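Local atomic coordinates of calcium-dependent protein kinase, putative (Plasmodium falciparum, PDB entry 3MSE), a protein that probably phosphorylates serine and threonine residues of proteins with ATP under calcium control, this chain being its C-terminal EF-hand region, which binds calcium ions. Residues R20-N25 with K137-N142; I24-H29 with F114-K119; L82-R87 with Y92-A97. All blocks are in the same frame, centred on the assembly; numbering follows the deposited sequence.

How the contacts relate
Contacts 1 and 2 start from the same part of the long helix 18-48, share Ile24 and Asn25, and touch through Ile23 CG1 and Ile117 CD1, 4.0 Å apart; their centres lie about 12 Å from each other. Both involve the C-terminal EF-hand region, and contact 2 contains Asp118 of one calcium site. Contact 3 belongs to the other EF-hand region, on the opposite side of the chain's centre: about 43 Å from contact 1 and 33 Å from contact 2, centre to centre, although its residues are nested within the sequence loops those two close. All three touch the second subunit; Lys137 of one chain hydrogen-bonds Asn85 of the other, linking contact 1 of one subunit to contact 3 of its partner.

Contact 1. Residues R20-N25 with K137-N142; sequences RNIIIN and KVLDNN
Ile22 carries the apolar part of this contact, its side chain meeting Leu139 and the aliphatic chain of Lys137. With Leu139 the approach is tip to tip, methyl to methyl, Ile22 CD1 lying 3.8 Å from Leu139 CD1. Lys137 instead runs antiparallel alongside Ile22: its CE sits 3.9 Å from Ile22 CG1, while its CG also packs on the Ile22 CD1 methyl. The lysine chain is folded to do this, bent at chi2 (-75°) and again at chi4 (-78°). No hydrogen bond joins the two segments, and the 113 Å² they bury is accounted for by these three side chains.

In the fold, the contact joins helix 18-48 to a loop of the C-terminal EF-hand region, the one leading into helix 141-152. Asp140 is the N-cap of that second helix, although the capping bond from Asn142 N to Asp140 OD1 is weak. Leu139 also rests on Asn18 and Ile19 of the long helix, and Ile84 of the second subunit packs against Ile22.

None of the polar bonds crosses between the two segments. Arg20 grips Asn21 side-on: NE and NH2 both give hydrogen bonds to Asn21 OD1, the one from NH2 being 2.8 Å long and lying in the carbonyl plane. The acceptor is close to the guanidinium plane, and such a two-nitrogen grip should restrict rotation of both groups. One turn on, Asn25 ND2 donates to Asn21 O at 3.0 Å, straight (178°) but from well above the carbonyl plane, on the face opposite the backbone Asn25 N. Lys137 NZ has its strongest polar partner in Asn85 OD1 of the second subunit.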
loop_
_atom_site.group_PDB
_atom_site.type_symbol
_atom_site.label_atom_id
_atom_site.label_comp_id
_atom_site.label_asym_id
_atom_site.label_seq_id
_atom_site.Cartn_x
_atom_site.Cartn_y
_atom_site.Cartn_z
ATOM N N ARG A 20 -15.824 -12.289 -4.568
ATOM C CA ARG A 20 -14.617 -11.598 -5.061
ATOM C C ARG A 20 -14.523 -10.207 -4.464
ATOM O O ARG A 20 -13.466 -9.786 -3.984
ATOM C CB ARG A 20 -14.667 -11.482 -6.592
ATOM C CG ARG A 20 -13.329 -11.435 -7.292
ATOM C CD ARG A 20 -12.576 -10.114 -7.246
ATOM N NE ARG A 20 -13.336 -8.923 -7.613
ATOM C CZ ARG A 20 -12.881 -7.932 -8.395
ATOM N NH1 ARG A 20 -11.687 -7.998 -8.962
ATOM N NH2 ARG A 20 -13.645 -6.877 -8.633
ATOM N N ASN A 21 -15.635 -9.488 -4.493
ATOM C CA ASN A 21 -15.633 -8.118 -4.024
ATOM C C ASN A 21 -15.544 -8.016 -2.489
ATOM O O ASN A 21 -14.980 -7.073 -1.971
ATOM C CB ASN A 21 -16.842 -7.372 -4.587
ATOM C CG ASN A 21 -16.722 -7.138 -6.108
ATOM O OD1 ASN A 21 -15.661 -7.351 -6.687
ATOM N ND2 ASN A 21 -17.807 -6.717 -6.736
ATOM N N ILE A 22 -16.082 -8.997 -1.784
ATOM C CA ILE A 22 -15.891 -9.070 -0.324
ATOM C C ILE A 22 -14.398 -9.173 0.002
ATOM O O ILE A 22 -13.881 -8.428 0.848
ATOM C CB ILE A 22 -16.716 -10.206 0.291
ATOM C CG1 ILE A 22 -18.185 -9.786 0.284
ATOM C CG2 ILE A 22 -16.249 -10.489 1.768
ATOM C CD1 ILE A 22 -19.154 -10.926 0.394
ATOM N N ILE A 23 -13.715 -10.058 -0.719
ATOM C CA ILE A 23 -12.267 -10.208 -0.653
ATOM C C ILE A 23 -11.548 -8.903 -0.992
ATOM O O ILE A 23 -10.588 -8.517 -0.305
ATOM C CB ILE A 23 -11.790 -11.364 -1.582
ATOM C CG1 ILE A 23 -12.368 -12.700 -1.110
ATOM C CG2 ILE A 23 -10.241 -11.441 -1.653
ATOM C CD1 ILE A 23 -12.332 -13.834 -2.168
ATOM N N ILE A 24 -12.009 -8.205 -2.037
ATOM C CA ILE A 24 -11.468 -6.877 -2.353
ATOM C C ILE A 24 -11.644 -5.913 -1.167
ATOM O O ILE A 24 -10.746 -5.125 -0.880
ATOM C CB ILE A 24 -12.125 -6.225 -3.648
ATOM C CG1 ILE A 24 -11.825 -7.025 -4.931
ATOM C CG2 ILE A 24 -11.691 -4.788 -3.783
ATOM C CD1 ILE A 24 -10.393 -6.866 -5.483
ATOM N N ASN A 25 -12.799 -5.954 -0.499
ATOM C CA ASN A 25 -13.032 -5.087 0.689
ATOM C C ASN A 25 -12.052 -5.303 1.868
ATOM O O ASN A 25 -11.685 -4.344 2.551
ATOM C CB ASN A 25 -14.479 -5.185 1.189
ATOM C CG ASN A 25 -15.389 -4.171 0.525
ATOM O OD1 ASN A 25 -15.682 -3.126 1.099
ATOM N ND2 ASN A 25 -15.836 -4.474 -0.701
ATOM N N LYS A 137 -23.660 -11.655 5.441
ATOM C CA LYS A 137 -24.135 -11.332 4.096
ATOM C C LYS A 137 -25.225 -12.310 3.753
ATOM O O LYS A 137 -25.180 -13.479 4.169
ATOM C CB LYS A 137 -23.003 -11.474 3.057
ATOM C CG LYS A 137 -21.702 -10.757 3.376
ATOM C CD LYS A 137 -21.814 -9.257 3.152
ATOM C CE LYS A 137 -20.443 -8.569 3.215
ATOM N NZ LYS A 137 -19.957 -8.367 4.616
ATOM N N VAL A 138 -26.201 -11.840 2.984
ATOM C CA VAL A 138 -27.377 -12.646 2.635
ATOM C C VAL A 138 -27.063 -13.830 1.695
ATOM O O VAL A 138 -27.910 -14.714 1.503
ATOM C CB VAL A 138 -28.558 -11.747 2.133
ATOM C CG1 VAL A 138 -28.099 -10.785 1.023
ATOM C CG2 VAL A 138 -29.746 -12.582 1.676
ATOM N N LEU A 139 -25.846 -13.870 1.157
ATOM C CA LEU A 139 -25.360 -14.972 0.303
ATOM C C LEU A 139 -25.535 -16.368 0.909
ATOM O O LEU A 139 -25.528 -16.526 2.133
ATOM C CB LEU A 139 -23.875 -14.783 -0.039
ATOM C CG LEU A 139 -23.354 -13.417 -0.479
ATOM C CD1 LEU A 139 -21.834 -13.457 -0.500
ATOM C CD2 LEU A 139 -23.905 -13.031 -1.846
ATOM N N ASP A 140 -25.646 -17.373 0.039
ATOM C CA ASP A 140 -25.952 -18.750 0.439
ATOM C C ASP A 140 -24.960 -19.756 -0.157
ATOM O O ASP A 140 -23.903 -19.369 -0.664
ATOM C CB ASP A 140 -27.396 -19.113 0.039
ATOM C CG ASP A 140 -27.659 -18.979 -1.481
ATOM O OD1 ASP A 140 -26.749 -19.218 -2.318
ATOM O OD2 ASP A 140 -28.806 -18.638 -1.835
ATOM N N ASN A 141 -25.314 -21.040 -0.115
ATOM C CA ASN A 141 -24.413 -22.105 -0.573
ATOM C C ASN A 141 -24.169 -22.177 -2.092
ATOM O O ASN A 141 -23.098 -22.631 -2.528
ATOM C CB ASN A 141 -24.879 -23.468 -0.056
ATOM C CG ASN A 141 -23.735 -24.285 0.495
ATOM O OD1 ASN A 141 -23.290 -25.258 -0.121
ATOM N ND2 ASN A 141 -23.222 -23.869 1.657
ATOM N N ASN A 142 -25.158 -21.743 -2.879
ATOM C CA ASN A 142 -25.029 -21.651 -4.340
ATOM C C ASN A 142 -23.892 -20.707 -4.745
ATOM O O ASN A 142 -23.018 -21.059 -5.542
ATOM C CB ASN A 142 -26.352 -21.177 -4.955
ATOM C CG ASN A 142 -26.355 -21.250 -6.483
ATOM O OD1 ASN A 142 -25.917 -22.246 -7.075
ATOM N ND2 ASN A 142 -26.860 -20.191 -7.127
#

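Contact 2. Residues I24-H29 with F114-K119; sequences INIMAH and FNKIDK. With CA (calcium ion), chain B.
Ile26 meets two residues at the end of the helix entering an EF-hand calcium loop, Lys116 and Ile117. This helix, 109-117, is the first arm of the helix-loop-helix, and the contact lays it against the long helix 18-48; the nearest CA atoms, those of Ile26 and Lys116, are 8.3 Å apart, so side chains bridge the gap.

Ile26 loses the most surface, 63 Å², and divides its two branches between the partners. The CG1 branch, anti to the carbonyl carbon (chi1 -66°), carries CD1 to Ile117. There the Ile26 CD1 methyl meets the CG1-CD1 branch of Ile117, 3.9 Å from CG1 and slightly farther from CD1, the two side chains crossing obliquely. The other branch, the CG2 methyl, faces the lysine.

Lys116 covers that methyl with the middle of its chain, which lies along Ile26 and points the other way, Lys116 CD standing 4.1 Å from Ile26 CG2. Its chain is extended until a bend at chi4 (53°), beyond which NZ makes a long, weak ion pair with Glu30.

Ile117 contributes less area but is buried, and its side chain also touches Leu133 and Ile125 of the same EF-hand. Leu133 reaches Ile26 as well, so the apolar contact continues into helix 127-133.

The next residue leaves the helix and turns to the metal: together with Asp122 OD2, the backbone O of Tyr124, Asp129 OD2 and two waters, Asp118, at the centre of an inverse gamma turn, holds the calcium ion, its OD2 binding at 2.3 Å.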
loop_
_atom_site.group_PDB
_atom_site.type_symbol
_atom_site.label_atom_id
_atom_site.label_comp_id
_atom_site.label_asym_id
_atom_site.label_seq_id
_atom_site.Cartn_x
_atom_site.Cartn_y
_atom_site.Cartn_z
ATOM N N ILE A 24 -12.009 -8.205 -2.037
ATOM C CA ILE A 24 -11.468 -6.877 -2.353
ATOM C C ILE A 24 -11.644 -5.913 -1.167
ATOM O O ILE A 24 -10.746 -5.125 -0.880
ATOM C CB ILE A 24 -12.125 -6.225 -3.648
ATOM C CG1 ILE A 24 -11.825 -7.025 -4.931
ATOM C CG2 ILE A 24 -11.691 -4.788 -3.783
ATOM C CD1 ILE A 24 -10.393 -6.866 -5.483
ATOM N N ASN A 25 -12.799 -5.954 -0.499
ATOM C CA ASN A 25 -13.032 -5.087 0.689
ATOM C C ASN A 25 -12.052 -5.303 1.868
ATOM O O ASN A 25 -11.685 -4.344 2.551
ATOM C CB ASN A 25 -14.479 -5.185 1.189
ATOM C CG ASN A 25 -15.389 -4.171 0.525
ATOM O OD1 ASN A 25 -15.682 -3.126 1.099
ATOM N ND2 ASN A 25 -15.836 -4.474 -0.701
ATOM N N ILE A 26 -11.627 -6.549 2.061
ATOM C CA ILE A 26 -10.576 -6.882 3.037
ATOM C C ILE A 26 -9.286 -6.133 2.713
ATOM O O ILE A 26 -8.696 -5.467 3.576
ATOM C CB ILE A 26 -10.295 -8.414 3.103
ATOM C CG1 ILE A 26 -11.513 -9.155 3.638
ATOM C CG2 ILE A 26 -9.039 -8.714 3.978
ATOM C CD1 ILE A 26 -11.523 -10.644 3.263
ATOM N N MET A 27 -8.866 -6.217 1.454
ATOM C CA MET A 27 -7.701 -5.467 0.990
ATOM C C MET A 27 -7.911 -3.960 1.076
ATOM O O MET A 27 -6.980 -3.207 1.397
ATOM C CB MET A 27 -7.347 -5.883 -0.431
ATOM C CG MET A 27 -6.793 -7.284 -0.519
ATOM S SD MET A 27 -6.149 -7.609 -2.174
ATOM C CE MET A 27 -7.671 -7.951 -3.034
ATOM N N ALA A 28 -9.138 -3.519 0.801
ATOM C CA ALA A 28 -9.473 -2.101 0.863
ATOM C C ALA A 28 -9.333 -1.564 2.280
ATOM O O ALA A 28 -8.915 -0.417 2.481
ATOM C CB ALA A 28 -10.873 -1.856 0.356
ATOM N N HIS A 29 -9.710 -2.385 3.257
ATOM C CA HIS A 29 -9.506 -2.007 4.646
ATOM C C HIS A 29 -8.017 -1.790 4.964
ATOM O O HIS A 29 -7.668 -0.825 5.642
ATOM C CB HIS A 29 -10.127 -2.994 5.642
ATOM C CG HIS A 29 -9.943 -2.558 7.062
ATOM N ND1 HIS A 29 -9.033 -3.151 7.914
ATOM C CD2 HIS A 29 -10.479 -1.519 7.746
ATOM C CE1 HIS A 29 -9.051 -2.523 9.077
ATOM N NE2 HIS A 29 -9.918 -1.526 9.000
ATOM N N PHE A 114 -5.778 -13.416 2.476
ATOM C CA PHE A 114 -5.814 -14.865 2.596
ATOM C C PHE A 114 -5.731 -15.308 4.063
ATOM O O PHE A 114 -6.498 -16.161 4.498
ATOM C CB PHE A 114 -4.666 -15.484 1.790
ATOM C CG PHE A 114 -4.634 -16.980 1.832
ATOM C CD1 PHE A 114 -5.277 -17.725 0.850
ATOM C CD2 PHE A 114 -3.952 -17.648 2.850
ATOM C CE1 PHE A 114 -5.262 -19.110 0.882
ATOM C CE2 PHE A 114 -3.920 -19.051 2.890
ATOM C CZ PHE A 114 -4.578 -19.780 1.906
ATOM N N ASN A 115 -4.797 -14.723 4.812
ATOM C CA ASN A 115 -4.603 -15.078 6.223
ATOM C C ASN A 115 -5.814 -14.764 7.067
ATOM O O ASN A 115 -6.169 -15.547 7.939
ATOM C CB ASN A 115 -3.356 -14.407 6.807
ATOM C CG ASN A 115 -2.069 -15.100 6.377
ATOM O OD1 ASN A 115 -2.077 -16.276 6.015
ATOM N ND2 ASN A 115 -0.969 -14.374 6.404
ATOM N N LYS A 116 -6.463 -13.631 6.800
ATOM C CA LYS A 116 -7.708 -13.300 7.496
ATOM C C LYS A 116 -8.816 -14.306 7.216
ATOM O O LYS A 116 -9.599 -14.622 8.104
ATOM C CB LYS A 116 -8.173 -11.886 7.168
ATOM C CG LYS A 116 -7.384 -10.826 7.908
ATOM C CD LYS A 116 -8.042 -9.466 7.837
ATOM C CE LYS A 116 -7.327 -8.476 8.763
ATOM N NZ LYS A 116 -5.847 -8.423 8.504
ATOM N N ILE A 117 -8.863 -14.823 5.992
ATOM C CA ILE A 117 -9.911 -15.763 5.598
ATOM C C ILE A 117 -9.676 -17.176 6.160
ATOM O O ILE A 117 -10.615 -17.861 6.546
ATOM C CB ILE A 117 -10.104 -15.799 4.057
ATOM C CG1 ILE A 117 -10.579 -14.423 3.540
ATOM C CG2 ILE A 117 -11.108 -16.868 3.663
ATOM C CD1 ILE A 117 -10.406 -14.232 2.026
ATOM N N ASP A 118 -8.416 -17.597 6.182
ATOM C CA ASP A 118 -8.015 -18.878 6.744
ATOM C C ASP A 118 -8.072 -18.769 8.281
ATOM O O ASP A 118 -7.051 -18.536 8.933
ATOM C CB ASP A 118 -6.599 -19.184 6.251
ATOM C CG ASP A 118 -6.018 -20.451 6.844
ATOM O OD1 ASP A 118 -4.769 -20.540 6.860
ATOM O OD2 ASP A 118 -6.790 -21.346 7.271
ATOM N N LYS A 119 -9.273 -18.910 8.842
ATOM C CA LYS A 119 -9.500 -18.647 10.275
ATOM C C LYS A 119 -8.548 -19.457 11.156
ATOM O O LYS A 119 -7.982 -18.931 12.115
ATOM C CB LYS A 119 -10.952 -18.953 10.683
ATOM C CG LYS A 119 -12.003 -17.942 10.237
ATOM C CD LYS A 119 -13.433 -18.526 10.415
ATOM C CE LYS A 119 -14.097 -18.165 11.776
ATOM N NZ LYS A 119 -15.581 -18.561 11.922
HETATM CA CA CA B . -8.414 -22.923 6.775
HETATM O O HOH W 1 -9.356 -22.249 8.771
HETATM O O HOH W 2 -9.656 -24.462 6.564
#

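Contact 3. Residues L82-R87 with Y92-A97; sequences LDINDR and YTEFMA
Glu94 reaches from helix 92-99 across the loop 83-87, its carboxylate overlapping the side chains of Asn85, Arg87 and Ile84. With CG anti to the carbonyl carbon (chi1 -62°) and the rest of the chain extended, the acid group is carried away from the helix; the residue as a whole gives up 109 Å².

Asn85 ND2 donates to Glu94 OE1 at 2.9 Å, meeting it on the syn side but 33° out of the carboxylate plane, while Asn85 OD1 accepts from Lys137 NZ of the second subunit. Arg87 NH2 adds a weak hydrogen bond, part of a salt bridge, to Glu94 OE1 at 3.3 Å, the guanidinium and carboxylate planes 24° apart. A water donates to Glu94 OE2 and to Asp83 OD1 while accepting from Asn85 N, linking the two acids. A second water bridges Leu82 O and Glu94 O, donating 2.6 Å to the latter.

The loop sits where the second calcium loop of an EF-hand pair would be expected, sharing the small antiparallel sheet 56-57/89-90 with the calcium-bound loop 49-60. Asp83 organises it: its OD1 accepts from Arg87 N at 2.8 Å, over a type I turn from Asp83 to Asp86. Leu82 CD2 lies 3.6 Å from Glu94 O; Leu82 CD1 and Phe95 CD2 meet more loosely, 4.3 Å apart, and Phe95 packs on Leu44, Phe45 and Leu48 of helix 18-48.

No calcium ion lies between these segments. Asp83 OD1 and Glu94 OE2 stay 4.8 Å apart with water between them; the arginine and the water's two donated bonds probably offset the repulsion of the like charges.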
loop_
_atom_site.group_PDB
_atom_site.type_symbol
_atom_site.label_atom_id
_atom_site.label_comp_id
_atom_site.label_asym_id
_atom_site.label_seq_id
_atom_site.Cartn_x
_atom_site.Cartn_y
_atom_site.Cartn_z
ATOM N N LEU A 82 17.894 10.689 6.957
ATOM C CA LEU A 82 16.815 11.271 6.181
ATOM C C LEU A 82 17.330 11.973 4.915
ATOM O O LEU A 82 16.768 11.775 3.839
ATOM C CB LEU A 82 16.029 12.290 7.013
ATOM C CG LEU A 82 15.134 11.784 8.146
ATOM C CD1 LEU A 82 14.368 12.952 8.709
ATOM C CD2 LEU A 82 14.167 10.652 7.660
ATOM N N ASP A 83 18.385 12.773 5.066
ATOM C CA ASP A 83 18.954 13.572 3.968
ATOM C C ASP A 83 19.795 12.657 3.079
ATOM O O ASP A 83 21.031 12.716 3.045
ATOM C CB ASP A 83 19.782 14.747 4.502
ATOM C CG ASP A 83 19.962 15.874 3.468
ATOM O OD1 ASP A 83 19.478 15.732 2.311
ATOM O OD2 ASP A 83 20.590 16.902 3.821
ATOM N N ILE A 84 19.085 11.805 2.354
ATOM C CA ILE A 84 19.701 10.725 1.613
ATOM C C ILE A 84 20.528 11.241 0.431
ATOM O O ILE A 84 21.508 10.603 0.024
ATOM C CB ILE A 84 18.623 9.671 1.250
ATOM C CG1 ILE A 84 19.150 8.272 1.497
ATOM C CG2 ILE A 84 17.949 9.905 -0.127
ATOM C CD1 ILE A 84 18.121 7.437 2.088
ATOM N N ASN A 85 20.160 12.427 -0.056
ATOM C CA ASN A 85 20.881 13.110 -1.126
ATOM C C ASN A 85 21.862 14.163 -0.617
ATOM O O ASN A 85 22.511 14.850 -1.421
ATOM C CB ASN A 85 19.881 13.738 -2.106
ATOM C CG ASN A 85 19.235 12.706 -3.010
ATOM O OD1 ASN A 85 19.901 12.131 -3.866
ATOM N ND2 ASN A 85 17.942 12.454 -2.818
ATOM N N ASP A 86 21.990 14.260 0.709
ATOM C CA ASP A 86 22.832 15.267 1.353
ATOM C C ASP A 86 22.612 16.651 0.726
ATOM O O ASP A 86 23.566 17.317 0.321
ATOM C CB ASP A 86 24.308 14.864 1.283
ATOM C CG ASP A 86 25.167 15.581 2.316
ATOM O OD1 ASP A 86 24.609 16.085 3.318
ATOM O OD2 ASP A 86 26.404 15.628 2.128
ATOM N N ARG A 87 21.349 17.063 0.640
ATOM C CA ARG A 87 20.989 18.354 0.038
ATOM C C ARG A 87 20.721 19.514 1.009
ATOM O O ARG A 87 20.555 20.657 0.566
ATOM C CB ARG A 87 19.766 18.181 -0.871
ATOM C CG ARG A 87 20.083 17.795 -2.314
ATOM C CD ARG A 87 18.885 18.097 -3.216
ATOM N NE ARG A 87 17.643 17.552 -2.657
ATOM C CZ ARG A 87 17.091 16.400 -3.032
ATOM N NH1 ARG A 87 17.654 15.663 -3.988
ATOM N NH2 ARG A 87 15.974 15.981 -2.449
ATOM N N TYR A 92 9.376 15.429 0.986
ATOM C CA TYR A 92 8.259 14.681 1.520
ATOM C C TYR A 92 8.491 13.168 1.495
ATOM O O TYR A 92 8.246 12.458 2.493
ATOM C CB TYR A 92 6.978 15.008 0.755
ATOM C CG TYR A 92 5.874 14.064 1.103
ATOM C CD1 TYR A 92 5.179 14.194 2.309
ATOM C CD2 TYR A 92 5.547 13.002 0.255
ATOM C CE1 TYR A 92 4.178 13.300 2.650
ATOM C CE2 TYR A 92 4.540 12.101 0.589
ATOM C CZ TYR A 92 3.862 12.258 1.779
ATOM O OH TYR A 92 2.866 11.375 2.112
ATOM N N THR A 93 8.936 12.678 0.344
ATOM C CA THR A 93 9.206 11.254 0.173
ATOM C C THR A 93 10.310 10.765 1.120
ATOM O O THR A 93 10.204 9.695 1.696
ATOM C CB THR A 93 9.544 10.939 -1.317
ATOM O OG1 THR A 93 8.378 11.230 -2.090
ATOM C CG2 THR A 93 9.890 9.465 -1.504
ATOM N N GLU A 94 11.372 11.544 1.246
ATOM C CA GLU A 94 12.486 11.195 2.140
ATOM C C GLU A 94 12.111 11.196 3.635
ATOM O O GLU A 94 12.592 10.339 4.404
ATOM C CB GLU A 94 13.678 12.094 1.866
ATOM C CG GLU A 94 14.206 11.915 0.418
ATOM C CD GLU A 94 15.091 13.062 -0.055
ATOM O OE1 GLU A 94 15.567 12.982 -1.212
ATOM O OE2 GLU A 94 15.330 14.030 0.711
ATOM N N PHE A 95 11.238 12.127 4.014
ATOM C CA PHE A 95 10.755 12.270 5.382
ATOM C C PHE A 95 9.903 11.064 5.695
ATOM O O PHE A 95 10.029 10.429 6.734
ATOM C CB PHE A 95 9.915 13.548 5.532
ATOM C CG PHE A 95 9.378 13.778 6.936
ATOM C CD1 PHE A 95 8.016 13.697 7.195
ATOM C CD2 PHE A 95 10.242 14.093 7.992
ATOM C CE1 PHE A 95 7.515 13.935 8.488
ATOM C CE2 PHE A 95 9.752 14.324 9.296
ATOM C CZ PHE A 95 8.407 14.252 9.545
ATOM N N MET A 96 9.037 10.736 4.754
ATOM C CA MET A 96 8.091 9.689 4.958
ATOM C C MET A 96 8.745 8.292 4.978
ATOM O O MET A 96 8.299 7.391 5.713
ATOM C CB MET A 96 6.968 9.869 3.936
ATOM C CG MET A 96 6.808 8.786 2.991
ATOM S SD MET A 96 5.473 7.929 3.752
ATOM C CE MET A 96 5.848 6.319 3.087
ATOM N N ALA A 97 9.821 8.127 4.218
ATOM C CA ALA A 97 10.618 6.913 4.261
ATOM C C ALA A 97 11.147 6.603 5.683
ATOM O O ALA A 97 11.205 5.458 6.081
ATOM C CB ALA A 97 11.778 7.016 3.290
HETATM O O HOH W 3 14.919 9.433 3.663
HETATM O O HOH W 4 17.994 14.222 0.526
#